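Local coordinates for protein CD180 antigen (Mus musculus, PDB 3T6Q) that may cooperate with MD-1 and TLR4 in the innate response of B cells to bacterial lipopolysaccharide, leading to NF-kappa-B activation, at residues Q452-I466 against L478-D492. Residues are numbered along the deposited sequence; the frame is centred on the assembly and turned at random.
Sequences QHLNLQGNHFPKGNI and LEILVLSFCDLSSID. With NAG (2-acetamido-2-deoxy-beta-D-glucopyranose), chain F.
With chi1 of -176°, CG of His453 stands opposite the backbone N, and the imidazole lies across Ile480, whose CG2 likewise lies anti to its own N. The methyl sits over one ring face, offset toward the rim, a CH-pi contact with CG2 3.9 Å from the His453 centroid, on the concave face of the horseshoe beside a glycan sugar. Beneath this pair, strands 453-455 and 480-482 run parallel, 3° apart: Leu454 N donates to Ile480 O (2.9 Å), and Val482 N returns a bond to Leu454 O. Gln452 O takes two donors, Glu479 N and Ile480 N. Within the type II turn from Leu456 to Asn459, Gly458 N donates to Ser484 O (3.2 Å). Inside the coil, Leu488 CD2 meets Phe461 CD2 at 3.6 Å, while CG1 of Ile466 is centred over a face of that phenyl ring. A second short parallel pairing follows, where Ile466 N bonds Ser490 O (3.1 Å). Asn459 ND2 donates to Leu456 O (171° at the hydrogen) and Leu432 O, while OD1 accepts from Leu437 N, as in an asparagine ladder. Backbone bonds at both ladders thus fix the spacing of repeats 16 and 17, with apolar side chains filling the core and buried Asn459 satisfied by backbone groups.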
ATOM      1  N   GLN A 452       3.315 -52.430  15.015  1.00 17.01           N
ATOM      2  CA  GLN A 452       4.153 -52.251  13.821  1.00 20.32           C
ATOM      3  C   GLN A 452       5.247 -51.201  13.972  1.00 19.83           C
ATOM      4  O   GLN A 452       6.263 -51.264  13.277  1.00 20.01           O
ATOM      5  CB  GLN A 452       3.299 -51.802  12.634  1.00 23.64           C
ATOM      6  CG  GLN A 452       2.272 -52.838  12.160  1.00 27.69           C
ATOM      7  CD  GLN A 452       1.437 -52.274  11.027  1.00 32.02           C
ATOM      8  OE1 GLN A 452       1.766 -51.230  10.455  1.00 38.59           O
ATOM      9  NE2 GLN A 452       0.333 -52.915  10.735  1.00 36.35           N
ATOM     10  N   HIS A 453       5.038 -50.249  14.881  1.00 18.94           N
ATOM     11  CA  HIS A 453       5.846 -49.018  14.897  1.00 16.31           C
ATOM     12  C   HIS A 453       6.048 -48.630  16.349  1.00 18.62           C
ATOM     13  O   HIS A 453       5.078 -48.375  17.089  1.00 17.84           O
ATOM     14  CB  HIS A 453       5.120 -47.934  14.086  1.00 17.02           C
ATOM     15  CG  HIS A 453       5.854 -46.635  13.918  1.00 18.91           C
ATOM     16  ND1 HIS A 453       5.477 -45.708  13.001  1.00 19.84           N
ATOM     17  CD2 HIS A 453       6.911 -46.065  14.637  1.00 21.06           C
ATOM     18  CE1 HIS A 453       6.265 -44.624  13.100  1.00 22.26           C
ATOM     19  NE2 HIS A 453       7.137 -44.829  14.108  1.00 23.34           N
ATOM     20  N   LEU A 454       7.312 -48.626  16.797  1.00 16.46           N
ATOM     21  CA  LEU A 454       7.598 -48.311  18.205  1.00 16.58           C
ATOM     22  C   LEU A 454       8.694 -47.282  18.263  1.00 18.79           C
ATOM     23  O   LEU A 454       9.810 -47.528  17.739  1.00 17.70           O
ATOM     24  CB  LEU A 454       8.039 -49.556  18.971  1.00 16.90           C
ATOM     25  CG  LEU A 454       8.458 -49.434  20.437  1.00 19.47           C
ATOM     26  CD1 LEU A 454       7.260 -48.949  21.263  1.00 17.45           C
ATOM     27  CD2 LEU A 454       8.988 -50.771  20.938  1.00 20.11           C
ATOM     28  N   ASN A 455       8.399 -46.116  18.858  1.00 18.04           N
ATOM     29  CA  ASN A 455       9.433 -45.094  18.931  1.00 17.66           C
ATOM     30  C   ASN A 455       9.904 -45.069  20.366  1.00 20.42           C
ATOM     31  O   ASN A 455       9.125 -44.754  21.284  1.00 16.44           O
ATOM     32  CB  ASN A 455       8.893 -43.707  18.481  1.00 16.77           C
ATOM     33  CG  ASN A 455       9.957 -42.606  18.455  1.00 18.18           C
ATOM     34  OD1 ASN A 455       9.912 -41.750  17.588  1.00 21.23           O
ATOM     35  ND2 ASN A 455      10.861 -42.581  19.413  1.00 14.55           N
ATOM     36  N   LEU A 456      11.187 -45.392  20.565  1.00 17.15           N
ATOM     37  CA  LEU A 456      11.787 -45.329  21.891  1.00 15.75           C
ATOM     38  C   LEU A 456      12.985 -44.419  21.956  1.00 19.15           C
ATOM     39  O   LEU A 456      13.919 -44.655  22.754  1.00 20.66           O
ATOM     40  CB  LEU A 456      12.225 -46.721  22.317  1.00 18.78           C
ATOM     41  CG  LEU A 456      11.155 -47.783  22.522  1.00 21.23           C
ATOM     42  CD1 LEU A 456      11.823 -49.090  22.835  1.00 21.51           C
ATOM     43  CD2 LEU A 456      10.207 -47.384  23.651  1.00 21.24           C
ATOM     44  N   GLN A 457      12.989 -43.358  21.153  1.00 19.67           N
ATOM     45  CA  GLN A 457      14.062 -42.405  21.227  1.00 20.68           C
ATOM     46  C   GLN A 457      14.191 -41.882  22.657  1.00 23.39           C
ATOM     47  O   GLN A 457      13.179 -41.590  23.313  1.00 19.74           O
ATOM     48  CB  GLN A 457      13.771 -41.253  20.269  1.00 21.66           C
ATOM     49  CG  GLN A 457      14.896 -40.261  20.167  1.00 32.72           C
ATOM     50  CD  GLN A 457      14.581 -39.079  19.274  1.00 36.43           C
ATOM     51  OE1 GLN A 457      14.588 -37.938  19.724  1.00 48.67           O
ATOM     52  NE2 GLN A 457      14.337 -39.343  18.011  1.00 42.18           N
ATOM     53  N   GLY A 458      15.430 -41.727  23.152  1.00 25.34           N
ATOM     54  CA  GLY A 458      15.626 -41.180  24.511  1.00 22.10           C
ATOM     55  C   GLY A 458      15.218 -42.036  25.717  1.00 26.64           C
ATOM     56  O   GLY A 458      15.014 -41.507  26.819  1.00 32.23           O
ATOM     57  N   ASN A 459      15.087 -43.350  25.552  1.00 23.22           N
ATOM     58  CA  ASN A 459      14.891 -44.225  26.702  1.00 22.75           C
ATOM     59  C   ASN A 459      16.250 -44.869  27.048  1.00 30.58           C
ATOM     60  O   ASN A 459      17.273 -44.424  26.514  1.00 30.11           O
ATOM     61  CB  ASN A 459      13.825 -45.277  26.434  1.00 23.65           C
ATOM     62  CG  ASN A 459      12.437 -44.663  26.350  1.00 27.18           C
ATOM     63  OD1 ASN A 459      11.722 -44.617  27.336  1.00 28.38           O
ATOM     64  ND2 ASN A 459      12.089 -44.135  25.183  1.00 22.47           N
ATOM     65  N   HIS A 460      16.258 -45.914  27.888  1.00 33.88           N
ATOM     66  CA  HIS A 460      17.543 -46.497  28.370  1.00 37.46           C
ATOM     67  C   HIS A 460      17.541 -47.967  28.659  1.00 36.64           C
ATOM     68  O   HIS A 460      16.492 -48.584  28.946  1.00 33.47           O
ATOM     69  CB  HIS A 460      18.037 -45.763  29.612  1.00 41.14           C
ATOM     70  CG  HIS A 460      17.232 -46.073  30.854  1.00 51.30           C
ATOM     71  ND1 HIS A 460      17.626 -46.999  31.773  1.00 55.27           N
ATOM     72  CD2 HIS A 460      16.015 -45.554  31.311  1.00 55.82           C
ATOM     73  CE1 HIS A 460      16.710 -47.068  32.758  1.00 62.26           C
ATOM     74  NE2 HIS A 460      15.726 -46.177  32.481  1.00 58.27           N
ATOM     75  N   PHE A 461      18.745 -48.540  28.600  1.00 32.65           N
ATOM     76  CA  PHE A 461      18.956 -49.912  28.989  1.00 33.03           C
ATOM     77  C   PHE A 461      19.989 -49.900  30.112  1.00 34.77           C
ATOM     78  O   PHE A 461      20.876 -49.033  30.119  1.00 28.18           O
ATOM     79  CB  PHE A 461      19.489 -50.736  27.812  1.00 32.74           C
ATOM     80  CG  PHE A 461      18.469 -51.019  26.741  1.00 33.85           C
ATOM     81  CD1 PHE A 461      17.826 -52.251  26.672  1.00 37.48           C
ATOM     82  CD2 PHE A 461      18.163 -50.056  25.789  1.00 34.84           C
ATOM     83  CE1 PHE A 461      16.896 -52.504  25.660  1.00 33.14           C
ATOM     84  CE2 PHE A 461      17.238 -50.297  24.788  1.00 32.82           C
ATOM     85  CZ  PHE A 461      16.597 -51.523  24.727  1.00 32.90           C
ATOM     86  N   PRO A 462      19.891 -50.867  31.041  1.00 38.54           N
ATOM     87  CA  PRO A 462      20.892 -50.924  32.114  1.00 39.30           C
ATOM     88  C   PRO A 462      22.308 -50.973  31.510  1.00 34.83           C
ATOM     89  O   PRO A 462      22.575 -51.816  30.651  1.00 33.97           O
ATOM     90  CB  PRO A 462      20.553 -52.235  32.843  1.00 38.93           C
ATOM     91  CG  PRO A 462      19.117 -52.488  32.532  1.00 40.24           C
ATOM     92  CD  PRO A 462      18.899 -51.960  31.144  1.00 39.76           C
ATOM     93  N   LYS A 463      23.166 -50.030  31.911  1.00 29.60           N
ATOM     94  CA  LYS A 463      24.584 -49.972  31.456  1.00 36.88           C
ATOM     95  C   LYS A 463      24.791 -49.778  29.945  1.00 31.57           C
ATOM     96  O   LYS A 463      25.831 -50.181  29.406  1.00 29.43           O
ATOM     97  CB  LYS A 463      25.335 -51.233  31.893  1.00 36.75           C
ATOM     98  CG  LYS A 463      25.237 -51.554  33.372  1.00 47.61           C
ATOM     99  CD  LYS A 463      25.713 -50.387  34.212  1.00 50.19           C
ATOM    100  CE  LYS A 463      26.394 -50.903  35.455  1.00 53.48           C
ATOM    101  NZ  LYS A 463      26.536 -49.778  36.402  1.00 56.68           N
ATOM    102  N   GLY A 464      23.791 -49.197  29.264  1.00 30.53           N
ATOM    103  CA  GLY A 464      23.850 -48.929  27.810  1.00 26.07           C
ATOM    104  C   GLY A 464      23.955 -50.184  26.963  1.00 24.67           C
ATOM    105  O   GLY A 464      24.458 -50.132  25.839  1.00 24.69           O
ATOM    106  N   ASN A 465      23.533 -51.316  27.501  1.00 24.08           N
ATOM    107  CA  ASN A 465      23.589 -52.562  26.753  1.00 26.49           C
ATOM    108  C   ASN A 465      22.209 -53.204  26.526  1.00 31.50           C
ATOM    109  O   ASN A 465      21.463 -53.424  27.483  1.00 28.20           O
ATOM    110  CB  ASN A 465      24.481 -53.585  27.458  1.00 25.77           C
ATOM    111  CG  ASN A 465      24.602 -54.881  26.669  1.00 31.07           C
ATOM    112  OD1 ASN A 465      25.008 -54.874  25.504  1.00 30.62           O
ATOM    113  ND2 ASN A 465      24.185 -56.000  27.282  1.00 34.41           N
ATOM    114  N   ILE A 466      21.905 -53.578  25.280  1.00 27.71           N
ATOM    115  CA  ILE A 466      20.704 -54.367  25.025  1.00 26.87           C
ATOM    116  C   ILE A 466      21.093 -55.810  25.100  1.00 28.29           C
ATOM    117  O   ILE A 466      21.851 -56.295  24.257  1.00 27.09           O
ATOM    118  CB  ILE A 466      20.063 -54.074  23.656  1.00 24.67           C
ATOM    119  CG1 ILE A 466      19.899 -52.546  23.461  1.00 21.24           C
ATOM    120  CG2 ILE A 466      18.706 -54.759  23.573  1.00 23.79           C
ATOM    121  CD1 ILE A 466      19.126 -52.192  22.187  1.00 23.44           C
ATOM    122  N   LEU A 478       6.641 -56.181  14.629  1.00 21.40           N
ATOM    123  CA  LEU A 478       7.304 -54.880  14.563  1.00 20.59           C
ATOM    124  C   LEU A 478       8.031 -54.638  13.252  1.00 20.14           C
ATOM    125  O   LEU A 478       8.839 -55.467  12.816  1.00 22.31           O
ATOM    126  CB  LEU A 478       8.277 -54.727  15.743  1.00 19.53           C
ATOM    127  CG  LEU A 478       8.725 -53.286  15.984  1.00 20.42           C
ATOM    128  CD1 LEU A 478       7.498 -52.556  16.575  1.00 18.95           C
ATOM    129  CD2 LEU A 478       9.830 -53.352  17.052  1.00 21.44           C
ATOM    130  N   GLU A 479       7.761 -53.496  12.639  1.00 18.82           N
ATOM    131  CA  GLU A 479       8.426 -53.090  11.411  1.00 21.00           C
ATOM    132  C   GLU A 479       9.371 -51.938  11.595  1.00 21.74           C
ATOM    133  O   GLU A 479      10.436 -51.913  10.967  1.00 20.07           O
ATOM    134  CB  GLU A 479       7.410 -52.726  10.318  1.00 21.37           C
ATOM    135  CG  GLU A 479       6.745 -53.974   9.740  1.00 22.37           C
ATOM    136  CD  GLU A 479       5.664 -53.630   8.738  1.00 29.09           C
ATOM    137  OE1 GLU A 479       5.819 -52.669   7.952  1.00 24.68           O
ATOM    138  OE2 GLU A 479       4.643 -54.332   8.756  1.00 36.78           O
ATOM    139  N   ILE A 480       8.974 -50.981  12.433  1.00 20.20           N
ATOM    140  CA  ILE A 480       9.735 -49.734  12.593  1.00 18.85           C
ATOM    141  C   ILE A 480      10.117 -49.629  14.075  1.00 18.57           C
ATOM    142  O   ILE A 480       9.253 -49.725  14.958  1.00 19.93           O
ATOM    143  CB  ILE A 480       8.886 -48.494  12.194  1.00 18.72           C
ATOM    144  CG1 ILE A 480       8.473 -48.570  10.732  1.00 19.81           C
ATOM    145  CG2 ILE A 480       9.642 -47.195  12.498  1.00 19.60           C
ATOM    146  CD1 ILE A 480       7.349 -47.614  10.350  1.00 19.75           C
ATOM    147  N   LEU A 481      11.416 -49.488  14.323  1.00 18.87           N
ATOM    148  CA  LEU A 481      11.987 -49.407  15.654  1.00 19.02           C
ATOM    149  C   LEU A 481      12.945 -48.222  15.676  1.00 19.19           C
ATOM    150  O   LEU A 481      13.908 -48.155  14.869  1.00 16.50           O
ATOM    151  CB  LEU A 481      12.713 -50.712  16.023  1.00 19.79           C
ATOM    152  CG  LEU A 481      13.467 -50.813  17.363  1.00 21.51           C
ATOM    153  CD1 LEU A 481      12.492 -50.526  18.534  1.00 21.92           C
ATOM    154  CD2 LEU A 481      14.097 -52.218  17.475  1.00 20.65           C
ATOM    155  N   VAL A 482      12.676 -47.277  16.580  1.00 18.10           N
ATOM    156  CA  VAL A 482      13.519 -46.055  16.702  1.00 18.81           C
ATOM    157  C   VAL A 482      14.167 -46.156  18.084  1.00 19.33           C
ATOM    158  O   VAL A 482      13.479 -46.153  19.122  1.00 18.89           O
ATOM    159  CB  VAL A 482      12.696 -44.740  16.623  1.00 22.81           C
ATOM    160  CG1 VAL A 482      13.606 -43.506  16.764  1.00 19.41           C
ATOM    161  CG2 VAL A 482      11.914 -44.688  15.331  1.00 18.58           C
ATOM    162  N   LEU A 483      15.496 -46.290  18.078  1.00 18.62           N
ATOM    163  CA  LEU A 483      16.288 -46.382  19.285  1.00 19.99           C
ATOM    164  C   LEU A 483      17.385 -45.353  19.286  1.00 20.33           C
ATOM    165  O   LEU A 483      18.454 -45.578  19.857  1.00 20.76           O
ATOM    166  CB  LEU A 483      16.900 -47.794  19.413  1.00 17.82           C
ATOM    167  CG  LEU A 483      15.940 -48.930  19.797  1.00 21.39           C
ATOM    168  CD1 LEU A 483      16.664 -50.269  19.691  1.00 20.77           C
ATOM    169  CD2 LEU A 483      15.414 -48.771  21.218  1.00 23.15           C
ATOM    170  N   SER A 484      17.120 -44.213  18.673  1.00 17.74           N
ATOM    171  CA  SER A 484      18.134 -43.184  18.585  1.00 21.62           C
ATOM    172  C   SER A 484      18.246 -42.434  19.934  1.00 21.13           C
ATOM    173  O   SER A 484      17.300 -42.466  20.709  1.00 20.81           O
ATOM    174  CB  SER A 484      17.822 -42.249  17.424  1.00 18.70           C
ATOM    175  OG  SER A 484      16.485 -41.757  17.549  1.00 24.32           O
ATOM    176  N   PHE A 485      19.396 -41.799  20.228  1.00 21.38           N
ATOM    177  CA  PHE A 485      19.565 -41.113  21.549  1.00 21.47           C
ATOM    178  C   PHE A 485      19.232 -41.934  22.769  1.00 22.88           C
ATOM    179  O   PHE A 485      18.593 -41.442  23.732  1.00 23.93           O
ATOM    180  CB  PHE A 485      18.677 -39.845  21.575  1.00 22.70           C
ATOM    181  CG  PHE A 485      19.038 -38.853  20.512  1.00 24.62           C
ATOM    182  CD1 PHE A 485      20.079 -37.927  20.717  1.00 28.56           C
ATOM    183  CD2 PHE A 485      18.391 -38.863  19.285  1.00 25.21           C
ATOM    184  CE1 PHE A 485      20.434 -37.035  19.711  1.00 25.44           C
ATOM    185  CE2 PHE A 485      18.728 -37.968  18.299  1.00 26.31           C
ATOM    186  CZ  PHE A 485      19.745 -37.053  18.505  1.00 24.62           C
ATOM    187  N   CYS A 486      19.593 -43.204  22.752  1.00 19.03           N
ATOM    188  CA  CYS A 486      19.311 -44.080  23.873  1.00 19.58           C
ATOM    189  C   CYS A 486      20.569 -44.366  24.739  1.00 19.03           C
ATOM    190  O   CYS A 486      20.568 -45.338  25.500  1.00 22.18           O
ATOM    191  CB  CYS A 486      18.685 -45.403  23.381  1.00 23.16           C
ATOM    192  SG  CYS A 486      16.929 -45.140  22.923  1.00 23.95           S
ATOM    193  N   ASP A 487      21.625 -43.589  24.512  1.00 23.10           N
ATOM    194  CA  ASP A 487      22.914 -43.721  25.260  1.00 26.15           C
ATOM    195  C   ASP A 487      23.497 -45.135  25.123  1.00 26.71           C
ATOM    196  O   ASP A 487      24.004 -45.690  26.106  1.00 24.29           O
ATOM    197  CB  ASP A 487      22.626 -43.429  26.742  1.00 33.26           C
ATOM    198  CG  ASP A 487      23.882 -43.277  27.583  1.00 40.55           C
ATOM    199  OD1 ASP A 487      23.855 -43.793  28.731  1.00 37.10           O
ATOM    200  OD2 ASP A 487      24.866 -42.658  27.094  1.00 35.29           O
ATOM    201  N   LEU A 488      23.326 -45.755  23.941  1.00 19.80           N
ATOM    202  CA  LEU A 488      23.661 -47.164  23.783  1.00 21.45           C
ATOM    203  C   LEU A 488      25.146 -47.338  23.513  1.00 19.48           C
ATOM    204  O   LEU A 488      25.711 -46.675  22.635  1.00 20.53           O
ATOM    205  CB  LEU A 488      22.858 -47.792  22.618  1.00 20.08           C
ATOM    206  CG  LEU A 488      21.367 -48.025  22.903  1.00 21.17           C
ATOM    207  CD1 LEU A 488      20.720 -48.590  21.629  1.00 19.58           C
ATOM    208  CD2 LEU A 488      21.162 -48.951  24.101  1.00 24.08           C
ATOM    209  N   SER A 489      25.756 -48.259  24.247  1.00 21.84           N
ATOM    210  CA  SER A 489      27.135 -48.691  23.959  1.00 23.92           C
ATOM    211  C   SER A 489      27.193 -49.947  23.128  1.00 22.94           C
ATOM    212  O   SER A 489      28.111 -50.124  22.324  1.00 24.02           O
ATOM    213  CB  SER A 489      27.897 -48.967  25.270  1.00 26.57           C
ATOM    214  OG  SER A 489      28.185 -47.724  25.896  1.00 29.12           O
ATOM    215  N   SER A 490      26.221 -50.835  23.321  1.00 20.98           N
ATOM    216  CA  SER A 490      26.287 -52.164  22.685  1.00 22.53           C
ATOM    217  C   SER A 490      24.920 -52.777  22.584  1.00 22.89           C
ATOM    218  O   SER A 490      24.026 -52.457  23.367  1.00 24.96           O
ATOM    219  CB  SER A 490      27.195 -53.123  23.506  1.00 21.06           C
ATOM    220  OG  SER A 490      26.892 -53.032  24.901  1.00 26.18           O
ATOM    221  N   ILE A 491      24.804 -53.724  21.666  1.00 23.94           N
ATOM    222  CA  ILE A 491      23.581 -54.474  21.428  1.00 23.55           C
ATOM    223  C   ILE A 491      24.032 -55.908  21.247  1.00 24.14           C
ATOM    224  O   ILE A 491      24.851 -56.205  20.371  1.00 27.14           O
ATOM    225  CB  ILE A 491      22.834 -53.956  20.149  1.00 24.36           C
ATOM    226  CG1 ILE A 491      22.557 -52.439  20.255  1.00 22.69           C
ATOM    227  CG2 ILE A 491      21.535 -54.756  19.903  1.00 24.25           C
ATOM    228  CD1 ILE A 491      21.785 -51.880  19.082  1.00 22.60           C
ATOM    229  N   ASP A 492      23.553 -56.795  22.107  1.00 24.42           N
ATOM    230  CA  ASP A 492      23.824 -58.207  21.959  1.00 26.60           C
ATOM    231  C   ASP A 492      23.442 -58.700  20.559  1.00 27.73           C
ATOM    232  O   ASP A 492      22.420 -58.276  20.016  1.00 27.52           O
ATOM    233  CB  ASP A 492      23.042 -58.979  23.039  1.00 28.20           C
ATOM    234  CG  ASP A 492      23.491 -60.423  23.141  1.00 31.87           C
ATOM    235  OD1 ASP A 492      24.356 -60.693  23.977  1.00 41.88           O
ATOM    236  OD2 ASP A 492      23.016 -61.264  22.356  1.00 29.71           O
TER
HETATM  237  C1  NAG F   1       5.123 -40.042  18.086  1.00 17.50           C
HETATM  238  C2  NAG F   1       4.987 -38.599  17.577  1.00 19.29           C
HETATM  239  C3  NAG F   1       3.855 -38.568  16.527  1.00 18.97           C
HETATM  240  C4  NAG F   1       4.064 -39.606  15.396  1.00 20.06           C
HETATM  241  C5  NAG F   1       4.354 -40.989  15.993  1.00 19.13           C
HETATM  242  C6  NAG F   1       4.743 -42.022  14.930  1.00 20.24           C
HETATM  243  C7  NAG F   1       5.446 -36.652  19.035  1.00 20.70           C
HETATM  244  C8  NAG F   1       5.008 -35.807  20.223  1.00 16.63           C
HETATM  245  N2  NAG F   1       4.687 -37.694  18.712  1.00 17.93           N
HETATM  246  O3  NAG F   1       3.790 -37.257  15.949  1.00 17.46           O
HETATM  247  O4  NAG F   1       2.839 -39.783  14.664  1.00 21.96           O
HETATM  248  O5  NAG F   1       5.389 -40.920  16.973  1.00 18.49           O
HETATM  249  O6  NAG F   1       5.849 -41.550  14.186  1.00 21.57           O
HETATM  250  O7  NAG F   1       6.462 -36.363  18.408  1.00 21.66           O
HETATM  251  O   HOH W   1      20.955 -47.212  27.499  1.00 34.28           O
HETATM  252  O   HOH W   2      22.265 -46.061  29.638  1.00 43.94           O
HETATM  253  O   HOH W   3      28.291 -48.751  28.457  1.00 39.63           O